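Local coordinates for protein acetyltransferase, GNAT family (Colwellia psychrerythraea, PDB 3IWG) that probably transfers an acyl group, most likely acetyl, to a still unidentified acceptor, as members of the GNAT acetyltransferase family do, at residues E139-Q144 / K225-F230; A208-I213 / F230-A235; R179-G184 / E196-D201. One frame throughout, in Å; residues are numbered along the deposited sequence.

Interaction 1. Residues E139-Q144 / K225-F230; sequences EMIDMQ and KKVLTF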
loop_
_atom_site.group_PDB
_atom_site.type_symbol
_atom_site.label_atom_id
_atom_site.label_comp_id
_atom_site.label_asym_id
_atom_site.label_seq_id
_atom_site.Cartn_x
_atom_site.Cartn_y
_atom_site.Cartn_z
ATOM N N GLU A 139 11.559 -13.632 30.797
ATOM C CA GLU A 139 11.095 -14.386 29.587
ATOM C C GLU A 139 10.617 -13.524 28.373
ATOM O O GLU A 139 9.664 -12.758 28.478
ATOM C CB GLU A 139 9.999 -15.453 29.949
ATOM C CG GLU A 139 8.978 -15.057 31.067
ATOM C CD GLU A 139 7.525 -15.568 30.828
ATOM O OE1 GLU A 139 6.556 -14.766 31.077
ATOM O OE2 GLU A 139 7.366 -16.753 30.417
HETATM N N MSE A 140 11.305 -13.701 27.242
HETATM C CA MSE A 140 11.125 -12.937 26.007
HETATM C C MSE A 140 10.550 -13.862 24.919
HETATM O O MSE A 140 11.098 -14.956 24.677
HETATM C CB MSE A 140 12.475 -12.368 25.560
HETATM C CG MSE A 140 12.734 -12.270 24.025
HETATM SE SE MSE A 140 12.792 -10.465 23.226
HETATM C CE MSE A 140 13.850 -10.820 21.593
ATOM N N ILE A 141 9.472 -13.419 24.258
ATOM C CA ILE A 141 8.830 -14.218 23.215
ATOM C C ILE A 141 9.637 -14.222 21.934
ATOM O O ILE A 141 10.521 -13.404 21.751
ATOM C CB ILE A 141 7.436 -13.692 22.829
ATOM C CG1 ILE A 141 7.524 -12.323 22.145
ATOM C CG2 ILE A 141 6.505 -13.656 24.041
ATOM C CD1 ILE A 141 6.184 -11.851 21.576
ATOM N N ASP A 142 9.308 -15.147 21.046
ATOM C CA ASP A 142 9.882 -15.173 19.697
ATOM C C ASP A 142 8.803 -14.781 18.675
ATOM O O ASP A 142 7.761 -15.409 18.593
ATOM C CB ASP A 142 10.481 -16.555 19.363
ATOM C CG ASP A 142 11.421 -16.519 18.117
ATOM O OD1 ASP A 142 12.082 -15.468 17.819
ATOM O OD2 ASP A 142 11.483 -17.558 17.413
HETATM N N MSE A 143 9.042 -13.714 17.931
HETATM C CA MSE A 143 8.167 -13.364 16.818
HETATM C C MSE A 143 8.873 -13.736 15.513
HETATM O O MSE A 143 10.111 -13.673 15.422
HETATM C CB MSE A 143 7.818 -11.882 16.845
HETATM C CG MSE A 143 7.042 -11.447 18.048
HETATM SE SE MSE A 143 6.615 -9.598 18.026
HETATM C CE MSE A 143 5.058 -9.757 16.855
ATOM N N GLN A 144 8.092 -14.150 14.508
ATOM C CA GLN A 144 8.667 -14.486 13.211
ATOM C C GLN A 144 8.373 -13.389 12.169
ATOM O O GLN A 144 7.284 -12.851 12.093
ATOM C CB GLN A 144 8.232 -15.889 12.763
ATOM C CG GLN A 144 6.844 -15.965 12.101
ATOM C CD GLN A 144 6.379 -17.408 11.700
ATOM O OE1 GLN A 144 6.320 -17.732 10.502
ATOM N NE2 GLN A 144 6.008 -18.251 12.704
ATOM N N LYS A 225 2.959 -6.060 26.005
ATOM C CA LYS A 225 4.235 -5.749 26.600
ATOM C C LYS A 225 5.350 -6.559 25.944
ATOM O O LYS A 225 6.396 -6.016 25.586
ATOM C CB LYS A 225 4.238 -6.005 28.079
ATOM C CG LYS A 225 5.558 -5.683 28.748
ATOM C CD LYS A 225 5.431 -5.890 30.263
ATOM C CE LYS A 225 6.769 -5.579 31.031
ATOM N NZ LYS A 225 7.637 -6.762 31.350
ATOM N N LYS A 226 5.103 -7.854 25.777
ATOM C CA LYS A 226 6.111 -8.736 25.266
ATOM C C LYS A 226 6.476 -8.423 23.827
ATOM O O LYS A 226 7.635 -8.588 23.419
ATOM C CB LYS A 226 5.637 -10.161 25.391
ATOM C CG LYS A 226 5.416 -10.610 26.820
ATOM C CD LYS A 226 5.701 -12.079 26.983
ATOM C CE LYS A 226 4.490 -12.969 27.264
ATOM N NZ LYS A 226 4.568 -13.415 28.676
ATOM N N VAL A 227 5.479 -7.949 23.076
ATOM C CA VAL A 227 5.647 -7.659 21.659
ATOM C C VAL A 227 6.526 -6.433 21.543
ATOM O O VAL A 227 7.503 -6.419 20.810
ATOM C CB VAL A 227 4.286 -7.444 20.937
ATOM C CG1 VAL A 227 4.478 -6.941 19.552
ATOM C CG2 VAL A 227 3.525 -8.736 20.899
ATOM N N LEU A 228 6.184 -5.419 22.317
ATOM C CA LEU A 228 6.965 -4.198 22.355
ATOM C C LEU A 228 8.423 -4.508 22.757
ATOM O O LEU A 228 9.357 -3.991 22.154
ATOM C CB LEU A 228 6.313 -3.222 23.315
ATOM C CG LEU A 228 5.102 -2.525 22.728
ATOM C CD1 LEU A 228 4.379 -1.743 23.821
ATOM C CD2 LEU A 228 5.572 -1.551 21.661
ATOM N N THR A 229 8.614 -5.397 23.724
ATOM C CA THR A 229 9.955 -5.742 24.156
ATOM C C THR A 229 10.736 -6.389 23.022
ATOM O O THR A 229 11.884 -6.049 22.802
ATOM C CB THR A 229 9.938 -6.656 25.392
ATOM O OG1 THR A 229 9.219 -5.985 26.438
ATOM C CG2 THR A 229 11.360 -6.955 25.867
ATOM N N PHE A 230 10.115 -7.300 22.275
ATOM C CA PHE A 230 10.790 -7.907 21.125
ATOM C C PHE A 230 11.166 -6.847 20.101
ATOM O O PHE A 230 12.273 -6.815 19.596
ATOM C CB PHE A 230 9.859 -8.902 20.442
ATOM C CG PHE A 230 10.427 -9.530 19.214
ATOM C CD1 PHE A 230 10.275 -8.932 17.998
ATOM C CD2 PHE A 230 11.081 -10.743 19.283
ATOM C CE1 PHE A 230 10.791 -9.500 16.855
ATOM C CE2 PHE A 230 11.600 -11.329 18.133
ATOM C CZ PHE A 230 11.445 -10.714 16.923
HETATM O O HOH W 1 9.226 -10.350 24.458
#

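Interaction 2. Residues A208-I213 / F230-A235; sequences ADLGMI and FLTKHA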
loop_
_atom_site.group_PDB
_atom_site.type_symbol
_atom_site.label_atom_id
_atom_site.label_comp_id
_atom_site.label_asym_id
_atom_site.label_seq_id
_atom_site.Cartn_x
_atom_site.Cartn_y
_atom_site.Cartn_z
ATOM N N ALA A 208 13.311 3.871 15.385
ATOM C CA ALA A 208 12.322 2.915 14.914
ATOM C C ALA A 208 10.974 3.256 15.568
ATOM O O ALA A 208 10.892 3.468 16.775
ATOM C CB ALA A 208 12.742 1.512 15.233
ATOM N N ASP A 209 9.922 3.291 14.771
ATOM C CA ASP A 209 8.603 3.636 15.244
ATOM C C ASP A 209 7.810 2.319 15.333
ATOM O O ASP A 209 7.591 1.658 14.313
ATOM C CB ASP A 209 7.986 4.583 14.226
ATOM C CG ASP A 209 6.667 5.229 14.675
ATOM O OD1 ASP A 209 6.192 5.091 15.834
ATOM O OD2 ASP A 209 6.099 5.937 13.819
ATOM N N LEU A 210 7.391 1.946 16.543
ATOM C CA LEU A 210 6.763 0.659 16.785
ATOM C C LEU A 210 5.237 0.726 16.853
ATOM O O LEU A 210 4.667 1.700 17.299
ATOM C CB LEU A 210 7.290 0.061 18.089
ATOM C CG LEU A 210 8.795 0.162 18.281
ATOM C CD1 LEU A 210 9.247 -0.486 19.606
ATOM C CD2 LEU A 210 9.577 -0.406 17.075
ATOM N N GLY A 211 4.582 -0.321 16.386
ATOM C CA GLY A 211 3.134 -0.499 16.567
ATOM C C GLY A 211 2.842 -1.958 16.838
ATOM O O GLY A 211 3.648 -2.827 16.524
HETATM N N MSE A 212 1.717 -2.223 17.471
HETATM C CA MSE A 212 1.270 -3.578 17.691
HETATM C C MSE A 212 -0.262 -3.682 17.690
HETATM O O MSE A 212 -0.975 -2.718 17.977
HETATM C CB MSE A 212 1.729 -4.180 19.019
HETATM C CG MSE A 212 2.580 -3.346 19.919
HETATM SE SE MSE A 212 1.610 -2.182 21.096
HETATM C CE MSE A 212 1.516 -0.535 20.120
ATOM N N ILE A 213 -0.726 -4.894 17.368
ATOM C CA ILE A 213 -2.102 -5.284 17.550
ATOM C C ILE A 213 -2.147 -6.626 18.254
ATOM O O ILE A 213 -1.566 -7.603 17.785
ATOM C CB ILE A 213 -2.833 -5.477 16.172
ATOM C CG1 ILE A 213 -2.754 -4.234 15.277
ATOM C CG2 ILE A 213 -4.262 -5.878 16.428
ATOM C CD1 ILE A 213 -3.280 -4.515 13.732
ATOM N N PHE A 230 10.115 -7.300 22.275
ATOM C CA PHE A 230 10.790 -7.907 21.125
ATOM C C PHE A 230 11.166 -6.847 20.101
ATOM O O PHE A 230 12.273 -6.815 19.596
ATOM C CB PHE A 230 9.859 -8.902 20.442
ATOM C CG PHE A 230 10.427 -9.530 19.214
ATOM C CD1 PHE A 230 10.275 -8.932 17.998
ATOM C CD2 PHE A 230 11.081 -10.743 19.283
ATOM C CE1 PHE A 230 10.791 -9.500 16.855
ATOM C CE2 PHE A 230 11.600 -11.329 18.133
ATOM C CZ PHE A 230 11.445 -10.714 16.923
ATOM N N LEU A 231 10.194 -6.016 19.783
ATOM C CA LEU A 231 10.308 -5.077 18.731
ATOM C C LEU A 231 11.419 -4.072 19.063
ATOM O O LEU A 231 12.173 -3.660 18.156
ATOM C CB LEU A 231 8.970 -4.365 18.532
ATOM C CG LEU A 231 7.827 -5.099 17.808
ATOM C CD1 LEU A 231 6.626 -4.221 17.827
ATOM C CD2 LEU A 231 8.182 -5.490 16.369
ATOM N N THR A 232 11.530 -3.705 20.345
ATOM C CA THR A 232 12.609 -2.821 20.837
ATOM C C THR A 232 13.973 -3.475 20.663
ATOM O O THR A 232 14.937 -2.821 20.226
ATOM C CB THR A 232 12.455 -2.424 22.363
ATOM O OG1 THR A 232 11.201 -1.780 22.586
ATOM C CG2 THR A 232 13.570 -1.449 22.799
ATOM N N LYS A 233 14.055 -4.767 20.989
ATOM C CA LYS A 233 15.317 -5.464 20.829
ATOM C C LYS A 233 15.720 -5.504 19.338
ATOM O O LYS A 233 16.875 -5.281 19.015
ATOM C CB LYS A 233 15.288 -6.865 21.410
ATOM C CG LYS A 233 16.690 -7.391 21.621
ATOM C CD LYS A 233 16.855 -8.923 21.410
ATOM C CE LYS A 233 16.830 -9.754 22.734
ATOM N NZ LYS A 233 17.265 -11.172 22.548
ATOM N N HIS A 234 14.756 -5.766 18.455
ATOM C CA HIS A 234 15.014 -5.840 17.029
ATOM C C HIS A 234 15.460 -4.475 16.527
ATOM O O HIS A 234 16.294 -4.397 15.663
ATOM C CB HIS A 234 13.761 -6.299 16.262
ATOM C CG HIS A 234 13.984 -6.490 14.792
ATOM N ND1 HIS A 234 14.500 -7.658 14.254
ATOM C CD2 HIS A 234 13.741 -5.666 13.742
ATOM C CE1 HIS A 234 14.587 -7.530 12.940
ATOM N NE2 HIS A 234 14.139 -6.328 12.606
ATOM N N ALA A 235 14.881 -3.410 17.047
ATOM C CA ALA A 235 15.369 -2.084 16.708
ATOM C C ALA A 235 16.794 -1.902 17.185
ATOM O O ALA A 235 17.663 -1.499 16.405
ATOM C CB ALA A 235 14.464 -0.990 17.264
#

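Interaction 3. Residues R179-G184 / E196-D201; sequences RKELFG and ECRLFD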
loop_
_atom_site.group_PDB
_atom_site.type_symbol
_atom_site.label_atom_id
_atom_site.label_comp_id
_atom_site.label_asym_id
_atom_site.label_seq_id
_atom_site.Cartn_x
_atom_site.Cartn_y
_atom_site.Cartn_z
ATOM N N ARG A 179 9.635 -4.253 3.274
ATOM C CA ARG A 179 10.621 -3.501 4.056
ATOM C C ARG A 179 11.136 -4.345 5.243
ATOM O O ARG A 179 11.989 -3.891 5.955
ATOM C CB ARG A 179 10.031 -2.188 4.589
ATOM C CG ARG A 179 9.642 -1.155 3.539
ATOM C CD ARG A 179 8.843 0.067 4.148
ATOM N NE ARG A 179 9.622 0.854 5.127
ATOM C CZ ARG A 179 10.576 1.741 4.802
ATOM N NH1 ARG A 179 10.875 2.003 3.531
ATOM N NH2 ARG A 179 11.247 2.386 5.747
ATOM N N LYS A 180 10.616 -5.563 5.419
ATOM C CA LYS A 180 10.923 -6.397 6.601
ATOM C C LYS A 180 10.616 -5.722 7.970
ATOM O O LYS A 180 11.373 -5.828 8.939
ATOM C CB LYS A 180 12.380 -6.878 6.498
ATOM C CG LYS A 180 12.743 -7.402 5.076
ATOM C CD LYS A 180 13.990 -8.278 5.097
ATOM C CE LYS A 180 14.508 -8.655 3.669
ATOM N NZ LYS A 180 15.997 -8.385 3.549
ATOM N N GLU A 181 9.485 -5.037 8.039
ATOM C CA GLU A 181 9.112 -4.327 9.257
ATOM C C GLU A 181 7.996 -4.984 10.030
ATOM O O GLU A 181 7.600 -4.497 11.104
ATOM C CB GLU A 181 8.779 -2.871 8.936
ATOM C CG GLU A 181 9.987 -2.093 8.473
ATOM C CD GLU A 181 9.652 -0.696 7.976
ATOM O OE1 GLU A 181 8.469 -0.424 7.716
ATOM O OE2 GLU A 181 10.581 0.130 7.822
ATOM N N LEU A 182 7.433 -6.063 9.495
ATOM C CA LEU A 182 6.247 -6.650 10.119
ATOM C C LEU A 182 6.591 -7.976 10.768
ATOM O O LEU A 182 7.308 -8.769 10.178
ATOM C CB LEU A 182 5.130 -6.819 9.088
ATOM C CG LEU A 182 3.754 -7.418 9.505
ATOM C CD1 LEU A 182 3.008 -6.572 10.510
ATOM C CD2 LEU A 182 2.894 -7.639 8.236
ATOM N N PHE A 183 6.059 -8.217 11.974
ATOM C CA PHE A 183 6.273 -9.483 12.643
ATOM C C PHE A 183 4.969 -10.044 13.222
ATOM O O PHE A 183 4.033 -9.312 13.532
ATOM C CB PHE A 183 7.292 -9.327 13.774
ATOM C CG PHE A 183 8.655 -8.897 13.314
ATOM C CD1 PHE A 183 8.901 -7.591 12.968
ATOM C CD2 PHE A 183 9.709 -9.796 13.252
ATOM C CE1 PHE A 183 10.154 -7.191 12.531
ATOM C CE2 PHE A 183 10.971 -9.381 12.806
ATOM C CZ PHE A 183 11.179 -8.065 12.466
ATOM N N GLY A 184 4.946 -11.355 13.400
ATOM C CA GLY A 184 3.785 -12.046 13.926
ATOM C C GLY A 184 4.161 -12.910 15.101
ATOM O O GLY A 184 5.263 -13.465 15.142
ATOM N N GLU A 196 5.012 -4.125 14.417
ATOM C CA GLU A 196 5.681 -3.306 13.407
ATOM C C GLU A 196 6.902 -2.588 14.005
ATOM O O GLU A 196 6.806 -1.991 15.070
ATOM C CB GLU A 196 4.721 -2.255 12.860
ATOM C CG GLU A 196 3.415 -2.851 12.387
ATOM C CD GLU A 196 2.437 -1.847 11.731
ATOM O OE1 GLU A 196 2.779 -0.656 11.521
ATOM O OE2 GLU A 196 1.304 -2.269 11.413
ATOM N N CYS A 197 8.039 -2.682 13.329
ATOM C CA CYS A 197 9.237 -1.992 13.694
ATOM C C CYS A 197 9.691 -1.198 12.461
ATOM O O CYS A 197 10.451 -1.714 11.635
ATOM C CB CYS A 197 10.291 -3.011 14.086
ATOM S SG CYS A 197 11.871 -2.320 14.641
ATOM N N ARG A 198 9.218 0.042 12.345
ATOM C CA ARG A 198 9.349 0.760 11.091
ATOM C C ARG A 198 10.496 1.705 11.091
ATOM O O ARG A 198 10.660 2.477 12.020
ATOM C CB ARG A 198 8.150 1.628 10.861
ATOM C CG ARG A 198 6.774 0.922 10.843
ATOM C CD ARG A 198 5.712 2.056 10.908
ATOM N NE ARG A 198 4.574 1.538 11.586
ATOM C CZ ARG A 198 4.045 1.955 12.723
ATOM N NH1 ARG A 198 2.995 1.270 13.176
ATOM N NH2 ARG A 198 4.453 3.045 13.338
ATOM N N LEU A 199 11.258 1.694 10.023
ATOM C CA LEU A 199 12.350 2.627 9.892
ATOM C C LEU A 199 11.817 3.842 9.226
ATOM O O LEU A 199 10.823 3.769 8.548
ATOM C CB LEU A 199 13.463 2.050 9.025
ATOM C CG LEU A 199 14.415 1.177 9.816
ATOM C CD1 LEU A 199 13.678 0.127 10.617
ATOM C CD2 LEU A 199 15.498 0.542 8.853
ATOM N N PHE A 200 12.511 4.946 9.423
ATOM C CA PHE A 200 12.279 6.178 8.689
ATOM C C PHE A 200 13.261 6.317 7.534
ATOM O O PHE A 200 14.475 6.128 7.693
ATOM C CB PHE A 200 12.498 7.329 9.610
ATOM C CG PHE A 200 11.474 7.417 10.689
ATOM C CD1 PHE A 200 10.295 8.106 10.470
ATOM C CD2 PHE A 200 11.695 6.826 11.922
ATOM C CE1 PHE A 200 9.357 8.219 11.479
ATOM C CE2 PHE A 200 10.750 6.902 12.926
ATOM C CZ PHE A 200 9.581 7.611 12.716
ATOM N N ASP A 201 12.761 6.672 6.361
ATOM C CA ASP A 201 13.656 6.811 5.222
ATOM C C ASP A 201 14.496 8.115 5.246
ATOM O O ASP A 201 15.569 8.152 4.644
ATOM C CB ASP A 201 12.875 6.624 3.912
ATOM C CG ASP A 201 12.433 5.167 3.696
ATOM O OD1 ASP A 201 12.934 4.234 4.389
ATOM O OD2 ASP A 201 11.553 4.953 2.852
HETATM O O HOH W 2 12.709 -3.613 11.166
#

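Interaction 1. Residues E139-Q144 / K225-F230
F230 carries its ring trans to the backbone N (chi1 177°), off the helix and toward the chain at M140-M143. The M143 backbone sets CB over that ring, and chi1 of -63° with an extended chi2 then takes CG and SE toward F230 CG and CD1. M143 CB stands 3.8 Å from the centroid of the F230 ring, almost on the normal, a CH-pi contact. M143 SE meets the same ring obliquely, 3.7 Å from F230 CD1, and also touches V227 CG1. From another direction comes the methyl end of M140, M140 CE lying 3.6 Å from F230 CD2. Both are selenomethionines, and both make Met-aromatic contacts. I141 CG2 lies tightly against K226 CD at 3.4 Å, and a water joins I141 N to K226 O. At the outer end E139 OE1 and K226 NZ form a salt bridge of 3.4 Å. Cutting F230 back to an alanine is likely to leave the two selenomethionines without their shared ring and open a gap between loop and helix. F183 meets the F230 ring edge-to-face. This is loop-on-helix packing in a GNAT-family region: the lead-in to strand 144-145 packs across one face of helix 223-237, with the F230 ring between two selenomethionines.

Interaction 2. Residues A208-I213 / F230-A235
Apolar contact carries most of this interface, beginning where the two alanines A208 and A235 face each other. Their methyls meet directly, CB of A208 to CB of A235 at 3.7 Å, and with side chains this short the backbones come close as well, the two CA atoms being 6.1 Å apart. Two residues along the strand, L210 points toward the helix. Its CG lies beside the backbone N (chi1 -44°) and the chain then runs straight on, carrying CD1 between two helix residues: L210 CD1 is 4.0 Å from L231 CB, and it also reaches T232, whose side chain it crosses at about a right angle. L231 answers from the helix by sending its own branch past L210 to the strand backbone.

The polar atoms in the contact are touched by carbon and find their hydrogen bonds nearby. L231 CD1 rests 3.5 Å from G211 O, a carbonyl turned to the neighbouring strand, where G211 pairs with E196. T232 OG1 lies 3.8 Å from L210 CD1, but its bond goes to L228 O, one turn back in the helix.

C197 packs against A208, L210 and A235, and S242 touches L210, T232 and A235, so the neighbouring strands complete this buried layer. The strand and helix axes run nearly antiparallel, at 157°, and approach to 9.4 Å. That is the geometry of a helix returning over its own sheet: strand 207-214, helix 223-237 and strand 241-247 make a beta-alpha-beta unit, as in the acetyl-CoA-binding half of the GNAT fold.

Interaction 3. Residues R179-G184 / E196-D201
E181 reaches across to C197, R198 and L199 with its whole side chain. E181 CB lies 3.4 Å from C197 O, and CG comes closer still. CG stands beside the backbone N (chi1 -67°) and the chain runs extended beyond it, which carries the carboxylate alongside the R198 backbone, with E181 CD 3.5 Å from R198 CA. At the tip E181 OE2 accepts a nearly straight bond from L199 N, 2.8 Å long and well above the carboxylate plane, while OE1 lies near R198 CB and takes a bond from R179 NE. In the backbone, C197 N donates to E181 O at 2.9 Å, in the carbonyl plane.

R179 joins the two acidic side chains, its NE edge facing E181 and its far end gripping D201 OD1 with NH1 and NH2, the R179 NH2 bond being the shorter at 2.8 Å. The D201 carboxylate is turned 56° from the guanidinium plane, so NH2 meets OD1 from above the carboxylate plane while NH1 uses the syn lone pair of OD1. R179 lies among E181, D201 and, by a salt bridge from NH1, E178 of the second subunit, which together probably favour its positive charge.

L182 and E196 form an antiparallel non-hydrogen-bonded pair in the hairpin of strands 182-187 and 190-199. On their side lies helix 166-178, through Y173 and L176; F183 and C197 instead meet helix 223-237 through L231.

Helix 223-237 joins interactions 1 and 2, whose centres are about 9 Å apart: F230 is common to the helix segments of both, though its ring serves only interaction 1 of the two, while the residues after it pack on strand 207-214. M212 of that strand touches V227 and L228, tying the two contacts together. Interaction 3 lies on the next strand over, its centre about 8 Å from that of interaction 2; E196 N bonds G211 O at 2.8 Å, linking the strands. F183 of interaction 3 reaches the other two, touching M143, L231 and the rings of F230 and H234. Interaction 1 meets interaction 3 again where Q144 N lies 3.0 Å from G184 O, a probable hydrogen bond.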